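Local structure of lipid II:glycine glycyltransferase (Staphylococcus aureus, 6SNR) at residues M1-H11 / R42-Q52; Y80-L90 / D118-F128. The protein probably adds the first glycine of the pentaglycine cross-bridge to the lysine side chain of lipid II, taking it from glycyl-tRNA. All coordinates share one frame; numbering follows the deposited sequence.

Contact 1. Residues M1-H11 / R42-Q52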
loop_
_atom_site.group_PDB
_atom_site.type_symbol
_atom_site.label_atom_id
_atom_site.label_comp_id
_atom_site.label_asym_id
_atom_site.label_seq_id
_atom_site.Cartn_x
_atom_site.Cartn_y
_atom_site.Cartn_z
ATOM N N MET A 1 32.450 -10.743 14.307
ATOM C CA MET A 1 31.774 -10.098 15.480
ATOM C C MET A 1 30.965 -11.130 16.274
ATOM O O MET A 1 31.427 -12.248 16.388
ATOM C CB MET A 1 30.927 -8.936 15.001
ATOM C CG MET A 1 29.838 -9.290 14.000
ATOM S SD MET A 1 28.900 -7.777 13.759
ATOM C CE MET A 1 30.127 -6.865 12.830
ATOM N N GLU A 2 29.777 -10.814 16.804
ATOM C CA GLU A 2 29.114 -11.761 17.713
ATOM C C GLU A 2 27.664 -12.066 17.324
ATOM O O GLU A 2 26.963 -11.179 16.850
ATOM C CB GLU A 2 29.191 -11.199 19.143
ATOM C CG GLU A 2 28.039 -11.453 20.093
ATOM C CD GLU A 2 28.254 -10.786 21.454
ATOM O OE1 GLU A 2 28.832 -9.674 21.513
ATOM O OE2 GLU A 2 27.832 -11.370 22.477
ATOM N N LYS A 3 27.260 -13.317 17.518
ATOM C CA LYS A 3 25.885 -13.734 17.329
ATOM C C LYS A 3 25.100 -13.263 18.536
ATOM O O LYS A 3 25.593 -13.339 19.632
ATOM C CB LYS A 3 25.744 -15.235 17.177
ATOM C CG LYS A 3 26.438 -15.848 15.976
ATOM C CD LYS A 3 26.068 -17.307 15.860
ATOM C CE LYS A 3 27.007 -18.197 16.636
ATOM N NZ LYS A 3 28.306 -18.339 15.924
ATOM N N MET A 4 23.871 -12.774 18.337
ATOM C CA MET A 4 23.099 -12.226 19.451
ATOM C C MET A 4 21.701 -12.797 19.481
ATOM O O MET A 4 21.119 -13.101 18.433
ATOM C CB MET A 4 22.997 -10.713 19.321
ATOM C CG MET A 4 24.321 -9.982 19.361
ATOM S SD MET A 4 24.252 -8.215 19.071
ATOM C CE MET A 4 23.261 -7.620 20.437
ATOM N N HIS A 5 21.146 -12.895 20.680
ATOM C CA HIS A 5 19.772 -13.231 20.903
ATOM C C HIS A 5 19.048 -11.944 21.270
ATOM O O HIS A 5 19.389 -11.265 22.274
ATOM C CB HIS A 5 19.629 -14.247 22.051
ATOM C CG HIS A 5 18.222 -14.456 22.526
ATOM N ND1 HIS A 5 17.925 -14.818 23.837
ATOM C CD2 HIS A 5 17.023 -14.319 21.898
ATOM C CE1 HIS A 5 16.616 -14.924 23.972
ATOM N NE2 HIS A 5 16.045 -14.605 22.815
ATOM N N ILE A 6 18.090 -11.594 20.416
ATOM C CA ILE A 6 17.190 -10.448 20.642
ATOM C C ILE A 6 15.745 -10.895 20.580
ATOM O O ILE A 6 15.398 -11.910 19.941
ATOM C CB ILE A 6 17.500 -9.272 19.716
ATOM C CG1 ILE A 6 17.103 -9.539 18.251
ATOM C CG2 ILE A 6 18.967 -8.981 19.808
ATOM C CD1 ILE A 6 17.441 -8.381 17.344
ATOM N N THR A 7 14.856 -10.158 21.269
ATOM C CA THR A 7 13.491 -10.538 21.335
ATOM C C THR A 7 12.783 -10.222 20.018
ATOM O O THR A 7 13.339 -9.489 19.195
ATOM C CB THR A 7 12.714 -9.780 22.446
ATOM O OG1 THR A 7 12.660 -8.391 22.132
ATOM C CG2 THR A 7 13.400 -9.998 23.816
ATOM N N ASN A 8 11.587 -10.745 19.850
ATOM C CA ASN A 8 10.753 -10.350 18.652
ATOM C C ASN A 8 10.577 -8.823 18.531
ATOM O O ASN A 8 10.722 -8.234 17.436
ATOM C CB ASN A 8 9.383 -11.031 18.670
ATOM C CG ASN A 8 9.426 -12.528 18.341
ATOM O OD1 ASN A 8 10.463 -13.165 18.298
ATOM N ND2 ASN A 8 8.257 -13.090 18.122
ATOM N N GLN A 9 10.258 -8.168 19.659
ATOM C CA GLN A 9 10.073 -6.723 19.635
ATOM C C GLN A 9 11.355 -5.971 19.296
ATOM O O GLN A 9 11.333 -5.001 18.590
ATOM C CB GLN A 9 9.509 -6.236 20.973
ATOM C CG GLN A 9 8.094 -6.634 21.187
ATOM C CD GLN A 9 7.974 -7.956 21.825
ATOM O OE1 GLN A 9 8.972 -8.686 22.023
ATOM N NE2 GLN A 9 6.745 -8.283 22.216
ATOM N N GLU A 10 12.501 -6.429 19.814
ATOM C CA GLU A 10 13.766 -5.844 19.502
ATOM C C GLU A 10 14.114 -5.972 18.018
ATOM O O GLU A 10 14.593 -5.042 17.422
ATOM C CB GLU A 10 14.858 -6.449 20.396
ATOM C CG GLU A 10 14.717 -5.999 21.866
ATOM C CD GLU A 10 15.585 -6.787 22.839
ATOM O OE1 GLU A 10 16.035 -7.940 22.601
ATOM O OE2 GLU A 10 15.793 -6.218 23.944
ATOM N N HIS A 11 13.916 -7.154 17.468
ATOM C CA HIS A 11 14.082 -7.398 16.019
ATOM C C HIS A 11 13.210 -6.452 15.211
ATOM O O HIS A 11 13.682 -5.770 14.332
ATOM C CB HIS A 11 13.693 -8.843 15.696
ATOM C CG HIS A 11 13.734 -9.172 14.238
ATOM N ND1 HIS A 11 12.678 -9.001 13.360
ATOM C CD2 HIS A 11 14.771 -9.641 13.501
ATOM C CE1 HIS A 11 13.060 -9.430 12.150
ATOM N NE2 HIS A 11 14.333 -9.764 12.207
ATOM N N ARG A 42 15.122 -16.681 13.300
ATOM C CA ARG A 42 15.796 -15.395 13.274
ATOM C C ARG A 42 17.275 -15.517 13.593
ATOM O O ARG A 42 17.704 -16.433 14.328
ATOM C CB ARG A 42 15.121 -14.369 14.244
ATOM C CG ARG A 42 13.727 -13.918 13.812
ATOM C CD ARG A 42 13.349 -12.651 14.559
ATOM N NE ARG A 42 12.968 -12.969 15.972
ATOM C CZ ARG A 42 13.726 -12.697 17.039
ATOM N NH1 ARG A 42 14.946 -12.198 16.927
ATOM N NH2 ARG A 42 13.270 -13.006 18.265
ATOM N N ILE A 43 18.032 -14.558 13.092
ATOM C CA ILE A 43 19.463 -14.336 13.389
ATOM C C ILE A 43 19.664 -12.851 13.665
ATOM O O ILE A 43 18.939 -11.990 13.164
ATOM C CB ILE A 43 20.425 -14.795 12.277
ATOM C CG1 ILE A 43 20.106 -14.153 10.896
ATOM C CG2 ILE A 43 20.323 -16.305 12.117
ATOM C CD1 ILE A 43 21.050 -14.520 9.737
ATOM N N ALA A 44 20.673 -12.540 14.474
ATOM C CA ALA A 44 21.093 -11.172 14.761
ATOM C C ALA A 44 22.566 -11.203 15.030
ATOM O O ALA A 44 23.063 -12.162 15.603
ATOM C CB ALA A 44 20.314 -10.555 15.914
ATOM N N VAL A 45 23.264 -10.185 14.566
ATOM C CA VAL A 45 24.708 -10.008 14.804
ATOM C C VAL A 45 25.007 -8.553 15.226
ATOM O O VAL A 45 24.265 -7.606 14.920
ATOM C CB VAL A 45 25.515 -10.364 13.541
ATOM C CG1 VAL A 45 25.267 -11.788 13.066
ATOM C CG2 VAL A 45 25.245 -9.354 12.438
ATOM N N GLY A 46 26.060 -8.377 16.027
ATOM C CA GLY A 46 26.467 -7.055 16.461
ATOM C C GLY A 46 27.756 -7.069 17.279
ATOM O O GLY A 46 28.463 -8.068 17.308
ATOM N N ARG A 47 28.055 -5.931 17.888
ATOM C CA ARG A 47 29.292 -5.755 18.676
ATOM C C ARG A 47 28.993 -4.824 19.828
ATOM O O ARG A 47 28.243 -3.849 19.666
ATOM C CB ARG A 47 30.394 -5.109 17.836
ATOM C CG ARG A 47 31.106 -6.040 16.885
ATOM C CD ARG A 47 32.278 -5.343 16.210
ATOM N NE ARG A 47 33.446 -5.206 17.093
ATOM C CZ ARG A 47 33.791 -4.106 17.767
ATOM N NH1 ARG A 47 33.060 -2.991 17.702
ATOM N NH2 ARG A 47 34.880 -4.119 18.530
ATOM N N ASP A 48 29.586 -5.115 20.986
ATOM C CA ASP A 48 29.465 -4.237 22.160
ATOM C C ASP A 48 28.026 -4.031 22.604
ATOM O O ASP A 48 27.688 -2.951 23.097
ATOM C CB ASP A 48 30.098 -2.859 21.891
ATOM C CG ASP A 48 31.523 -2.949 21.362
ATOM O OD1 ASP A 48 32.317 -3.722 21.926
ATOM O OD2 ASP A 48 31.842 -2.252 20.374
ATOM N N GLY A 49 27.181 -5.049 22.412
ATOM C CA GLY A 49 25.760 -5.004 22.807
ATOM C C GLY A 49 24.832 -4.271 21.837
ATOM O O GLY A 49 23.640 -4.103 22.104
ATOM N N GLU A 50 25.392 -3.799 20.729
ATOM C CA GLU A 50 24.633 -3.042 19.736
ATOM C C GLU A 50 24.437 -3.928 18.508
ATOM O O GLU A 50 25.425 -4.317 17.882
ATOM C CB GLU A 50 25.433 -1.803 19.346
ATOM C CG GLU A 50 24.773 -0.853 18.355
ATOM C CD GLU A 50 25.684 0.323 18.022
ATOM O OE1 GLU A 50 26.279 0.895 18.968
ATOM O OE2 GLU A 50 25.826 0.663 16.822
ATOM N N VAL A 51 23.183 -4.186 18.145
ATOM C CA VAL A 51 22.886 -4.959 16.924
ATOM C C VAL A 51 23.338 -4.179 15.668
ATOM O O VAL A 51 23.087 -2.963 15.559
ATOM C CB VAL A 51 21.370 -5.231 16.829
ATOM C CG1 VAL A 51 20.994 -5.950 15.508
ATOM C CG2 VAL A 51 20.859 -6.018 18.037
ATOM N N GLN A 52 23.978 -4.861 14.718
ATOM C CA GLN A 52 24.384 -4.253 13.424
ATOM C C GLN A 52 23.621 -4.864 12.232
ATOM O O GLN A 52 23.621 -4.280 11.137
ATOM C CB GLN A 52 25.901 -4.332 13.195
ATOM C CG GLN A 52 26.727 -3.468 14.148
ATOM C CD GLN A 52 28.202 -3.479 13.788
ATOM O OE1 GLN A 52 28.582 -3.714 12.633
ATOM N NE2 GLN A 52 29.054 -3.227 14.778
HETATM O O HOH W 1 27.140 -7.505 20.776
HETATM O O HOH W 2 30.957 -7.550 21.480
HETATM O O HOH W 3 21.596 -14.942 16.247
HETATM O O HOH W 4 10.979 -14.987 15.991
#

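Contact 2. Residues Y80-L90 / D118-F128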
loop_
_atom_site.group_PDB
_atom_site.type_symbol
_atom_site.label_atom_id
_atom_site.label_comp_id
_atom_site.label_asym_id
_atom_site.label_seq_id
_atom_site.Cartn_x
_atom_site.Cartn_y
_atom_site.Cartn_z
ATOM N N TYR A 80 24.686 -3.044 3.473
ATOM C CA TYR A 80 25.399 -3.964 2.556
ATOM C C TYR A 80 26.839 -3.492 2.311
ATOM O O TYR A 80 27.632 -4.261 1.762
ATOM C CB TYR A 80 24.615 -4.217 1.248
ATOM C CG TYR A 80 23.482 -5.188 1.487
ATOM C CD1 TYR A 80 22.279 -4.766 2.070
ATOM C CD2 TYR A 80 23.629 -6.556 1.234
ATOM C CE1 TYR A 80 21.263 -5.680 2.374
ATOM C CE2 TYR A 80 22.641 -7.464 1.531
ATOM C CZ TYR A 80 21.447 -7.029 2.098
ATOM O OH TYR A 80 20.514 -7.967 2.410
ATOM N N SER A 81 27.157 -2.278 2.755
ATOM C CA SER A 81 28.554 -1.843 2.837
ATOM C C SER A 81 29.303 -2.262 4.112
ATOM O O SER A 81 30.519 -2.043 4.204
ATOM C CB SER A 81 28.637 -0.331 2.692
ATOM O OG SER A 81 27.938 0.089 1.531
ATOM N N ASN A 82 28.608 -2.863 5.078
ATOM C CA ASN A 82 29.240 -3.370 6.294
ATOM C C ASN A 82 29.612 -4.829 6.051
ATOM O O ASN A 82 28.815 -5.748 6.297
ATOM C CB ASN A 82 28.270 -3.211 7.463
ATOM C CG ASN A 82 28.871 -3.581 8.797
ATOM O OD1 ASN A 82 29.822 -4.360 8.866
ATOM N ND2 ASN A 82 28.265 -3.065 9.881
ATOM N N LYS A 83 30.820 -5.058 5.534
ATOM C CA LYS A 83 31.255 -6.394 5.187
ATOM C C LYS A 83 31.249 -7.381 6.365
ATOM O O LYS A 83 30.906 -8.556 6.182
ATOM C CB LYS A 83 32.675 -6.367 4.586
ATOM C CG LYS A 83 32.781 -5.679 3.237
ATOM C CD LYS A 83 34.170 -5.899 2.653
ATOM C CE LYS A 83 34.319 -5.280 1.278
ATOM N NZ LYS A 83 34.270 -3.795 1.307
ATOM N N GLU A 84 31.654 -6.911 7.549
ATOM C CA GLU A 84 31.751 -7.795 8.704
ATOM C C GLU A 84 30.368 -8.268 9.135
ATOM O O GLU A 84 30.193 -9.422 9.436
ATOM C CB GLU A 84 32.499 -7.145 9.867
ATOM C CG GLU A 84 33.994 -6.985 9.609
ATOM C CD GLU A 84 34.811 -8.236 9.910
ATOM O OE1 GLU A 84 34.259 -9.370 9.896
ATOM O OE2 GLU A 84 36.030 -8.080 10.159
ATOM N N ALA A 85 29.402 -7.365 9.145
ATOM C CA ALA A 85 28.046 -7.734 9.550
ATOM C C ALA A 85 27.413 -8.620 8.488
ATOM O O ALA A 85 26.713 -9.598 8.798
ATOM C CB ALA A 85 27.203 -6.479 9.759
ATOM N N LEU A 86 27.571 -8.254 7.223
ATOM C CA LEU A 86 27.038 -9.100 6.146
ATOM C C LEU A 86 27.590 -10.521 6.201
ATOM O O LEU A 86 26.821 -11.493 6.146
ATOM C CB LEU A 86 27.314 -8.476 4.776
ATOM C CG LEU A 86 26.788 -9.178 3.532
ATOM C CD1 LEU A 86 25.260 -9.296 3.515
ATOM C CD2 LEU A 86 27.290 -8.398 2.320
ATOM N N ASN A 87 28.934 -10.672 6.322
ATOM C CA ASN A 87 29.504 -12.024 6.419
ATOM C C ASN A 87 28.992 -12.811 7.614
ATOM O O ASN A 87 28.739 -14.013 7.540
ATOM C CB ASN A 87 31.045 -11.921 6.495
ATOM C CG ASN A 87 31.726 -13.262 6.724
ATOM O OD1 ASN A 87 32.320 -13.485 7.805
ATOM N ND2 ASN A 87 31.658 -14.158 5.738
ATOM N N ALA A 88 28.870 -12.127 8.748
ATOM C CA ALA A 88 28.383 -12.790 9.949
ATOM C C ALA A 88 26.950 -13.273 9.817
ATOM O O ALA A 88 26.602 -14.379 10.239
ATOM C CB ALA A 88 28.528 -11.899 11.129
ATOM N N LEU A 89 26.101 -12.438 9.205
ATOM C CA LEU A 89 24.767 -12.893 8.880
ATOM C C LEU A 89 24.742 -14.112 7.973
ATOM O O LEU A 89 23.953 -15.065 8.216
ATOM C CB LEU A 89 23.928 -11.733 8.269
ATOM C CG LEU A 89 23.530 -10.654 9.250
ATOM C CD1 LEU A 89 23.071 -9.405 8.533
ATOM C CD2 LEU A 89 22.461 -11.130 10.215
ATOM N N LEU A 90 25.567 -14.114 6.911
ATOM C CA LEU A 90 25.639 -15.326 6.052
ATOM C C LEU A 90 26.115 -16.573 6.840
ATOM O O LEU A 90 25.542 -17.638 6.708
ATOM C CB LEU A 90 26.499 -15.073 4.804
ATOM C CG LEU A 90 26.622 -16.245 3.827
ATOM C CD1 LEU A 90 25.297 -16.783 3.319
ATOM C CD2 LEU A 90 27.537 -15.839 2.644
ATOM N N ASP A 118 27.985 -1.504 -3.819
ATOM C CA ASP A 118 28.548 -2.293 -2.721
ATOM C C ASP A 118 27.817 -3.611 -2.532
ATOM O O ASP A 118 28.455 -4.662 -2.374
ATOM C CB ASP A 118 28.528 -1.510 -1.396
ATOM C CG ASP A 118 29.642 -0.477 -1.305
ATOM O OD1 ASP A 118 30.476 -0.392 -2.237
ATOM O OD2 ASP A 118 29.691 0.264 -0.304
ATOM N N ALA A 119 26.476 -3.567 -2.497
ATOM C CA ALA A 119 25.710 -4.808 -2.314
ATOM C C ALA A 119 26.009 -5.847 -3.382
ATOM O O ALA A 119 26.293 -7.006 -3.085
ATOM C CB ALA A 119 24.188 -4.541 -2.226
ATOM N N LEU A 120 25.958 -5.429 -4.642
ATOM C CA LEU A 120 26.225 -6.339 -5.729
ATOM C C LEU A 120 27.614 -6.927 -5.587
ATOM O O LEU A 120 27.777 -8.132 -5.742
ATOM C CB LEU A 120 26.098 -5.606 -7.079
ATOM C CG LEU A 120 24.650 -5.246 -7.433
ATOM C CD1 LEU A 120 24.577 -4.131 -8.491
ATOM C CD2 LEU A 120 23.920 -6.458 -7.925
ATOM N N GLN A 121 28.598 -6.073 -5.295
ATOM C CA GLN A 121 30.014 -6.500 -5.248
ATOM C C GLN A 121 30.235 -7.478 -4.108
ATOM O O GLN A 121 30.830 -8.579 -4.284
ATOM C CB GLN A 121 30.939 -5.282 -5.103
ATOM C CG GLN A 121 31.019 -4.470 -6.395
ATOM C CD GLN A 121 32.105 -3.395 -6.404
ATOM O OE1 GLN A 121 32.855 -3.231 -5.445
ATOM N NE2 GLN A 121 32.203 -2.671 -7.520
ATOM N N ASN A 122 29.690 -7.118 -2.952
ATOM C CA ASN A 122 29.952 -7.837 -1.714
ATOM C C ASN A 122 29.199 -9.153 -1.685
ATOM O O ASN A 122 29.713 -10.165 -1.176
ATOM C CB ASN A 122 29.593 -6.968 -0.472
ATOM C CG ASN A 122 30.561 -5.783 -0.244
ATOM O OD1 ASN A 122 31.673 -5.720 -0.812
ATOM N ND2 ASN A 122 30.124 -4.822 0.559
ATOM N N LEU A 123 27.992 -9.168 -2.246
ATOM C CA LEU A 123 27.254 -10.425 -2.380
ATOM C C LEU A 123 27.936 -11.385 -3.370
ATOM O O LEU A 123 28.037 -12.583 -3.121
ATOM C CB LEU A 123 25.776 -10.182 -2.765
ATOM C CG LEU A 123 24.923 -9.512 -1.672
ATOM C CD1 LEU A 123 23.609 -9.059 -2.259
ATOM C CD2 LEU A 123 24.684 -10.482 -0.512
ATOM N N LYS A 124 28.422 -10.831 -4.475
ATOM C CA LYS A 124 29.152 -11.612 -5.462
ATOM C C LYS A 124 30.393 -12.253 -4.839
ATOM O O LYS A 124 30.621 -13.426 -5.020
ATOM C CB LYS A 124 29.501 -10.761 -6.682
ATOM C CG LYS A 124 30.135 -11.566 -7.792
ATOM C CD LYS A 124 30.524 -10.701 -8.975
ATOM C CE LYS A 124 30.843 -11.589 -10.174
ATOM N NZ LYS A 124 31.278 -10.757 -11.333
ATOM N N ALA A 125 31.147 -11.481 -4.072
ATOM C CA ALA A 125 32.348 -11.964 -3.400
ATOM C C ALA A 125 32.080 -13.068 -2.388
ATOM O O ALA A 125 32.905 -13.976 -2.204
ATOM C CB ALA A 125 33.074 -10.802 -2.745
ATOM N N LEU A 126 30.908 -13.030 -1.751
ATOM C CA LEU A 126 30.521 -14.079 -0.818
ATOM C C LEU A 126 29.941 -15.350 -1.470
ATOM O O LEU A 126 29.604 -16.290 -0.771
ATOM C CB LEU A 126 29.498 -13.511 0.191
ATOM C CG LEU A 126 30.022 -12.501 1.220
ATOM C CD1 LEU A 126 28.871 -11.814 1.929
ATOM C CD2 LEU A 126 30.922 -13.186 2.231
ATOM N N GLY A 127 29.748 -15.370 -2.786
ATOM C CA GLY A 127 29.288 -16.554 -3.458
ATOM C C GLY A 127 27.827 -16.607 -3.888
ATOM O O GLY A 127 27.368 -17.623 -4.421
ATOM N N PHE A 128 27.097 -15.508 -3.684
ATOM C CA PHE A 128 25.714 -15.437 -4.124
ATOM C C PHE A 128 25.648 -15.286 -5.643
ATOM O O PHE A 128 26.479 -14.595 -6.236
ATOM C CB PHE A 128 24.993 -14.204 -3.579
ATOM C CG PHE A 128 24.510 -14.337 -2.144
ATOM C CD1 PHE A 128 23.247 -14.800 -1.883
ATOM C CD2 PHE A 128 25.303 -13.928 -1.075
ATOM C CE1 PHE A 128 22.780 -14.904 -0.557
ATOM C CE2 PHE A 128 24.850 -14.046 0.237
ATOM C CZ PHE A 128 23.598 -14.534 0.492
HETATM O O HOH W 5 31.701 -2.597 1.408
#

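Contact 1. Residues M1-H11 / R42-Q52
R42 reaches across from its strand to I6, N8 and H11, around the start of helix 8-17. CB starts toward 1-11; CD then settles over one face of the H11 ring, 3.6 Å from the centroid, a CH-pi contact that suits the long aliphatic part of an arginine. The bend at chi3 (-76°) carries the guanidinium past H11 CB to the backbone of I6. NH1 and NH2 both donate to I6 O, which lies in the guanidinium plane, and NH2 is 2.9 Å from it. NH2 also bonds N8 OD1 at 2.8 Å, with the amide and guanidinium planes 84° apart, while a water joins NE to the same OD1. Beside this polar end, I6 presses CD1 on A44 CB (3.9 Å), and its CG2 shares V51 CG2 with M4 CE. M4 SD lies 3.5 Å from G46 N, where glycine leaves room for the thioether. E2 and G46 exchange backbone bonds as an antiparallel hydrogen-bonded pair, and M4 N donates to A44 O. Strand 2-3 thus forms an outermost strand of a mixed sheet, beside a beta hairpin closed by the type I' turn R47-E50.

Contact 2. Residues Y80-L90 / D118-F128
Helix-helix packing joins 80-90 to 118-128, with a polar seam at the start of helix 83-99 and a leucine-rich interface further along. Between the short segments the axes come within 11.1 Å and their N-to-C directions differ by 45°, a spacing wide enough for leucines to meet between the backbones. N122 carries the seam. Its CG stands anti to the carbonyl carbon (chi1 -71°), and from there ND2 donates to Y80 O over 2.8 Å, in the carbonyl plane and close to the plane of its own amide. Asparagine suits this buried place because its short amide can satisfy a backbone carbonyl just ahead of the neighbouring helix. A water accepts from both ND2 and K83 NZ and donates to S81 O, so one molecule ties three residues together, while K83 CE passes 3.4 Å from N122 OD1. At the outer end S81 OG donates to D118 OD2, on the oxygen's anti lone pair, away from OD1. Helix 83-99 is the helix of a beta-alpha-beta crossover between the parallel neighbouring strands 68-78 and 102-107, and both helices pack on their mixed sheet: L86 also touches F76, and L123 and F128 touch F388. N82 is the N-cap of helix 83-99, its OD1 accepting from A85 N, whereas helix 117-125 finishes in a Schellman motif at G127, whose positive phi favours glycine. Along the apolar part, L86 CG meets L126 CD1 at 3.7 Å, and the N87 side chain crosses that of L126 almost perpendicularly, ND2 against CD2. L90 and L126 lie alongside each other, pointing opposite ways, with L90 CD2 3.9 Å from L126 CB. Beyond them L90 CD1 lies 4.0 Å from F128 CZ. A119, small enough to let the loop come near, receives Y80 CB on its CB at 3.5 Å, and L123 CD2 meets the edge of the tyrosine ring.

Both contacts are partly buried and are built around one mixed sheet, their centres about 18 Å apart. Contact 1 lies at a margin of that sheet and relies heavily on backbone pairing and an arginine, with many of its touching residues exposed; contact 2 joins two helices packed against the sheet, and more of its residues are buried, chiefly leucines and aromatics. Helix 83-99 brings them together: I43 and V45 of contact 1 pack on L89 and A88 of contact 2, and M1 CE approaches A85 N. A probable hydrogen bond of 2.8 Å from N82 ND2 to Q52 OE1 ties the N-cap residue of that helix to strand 50-61.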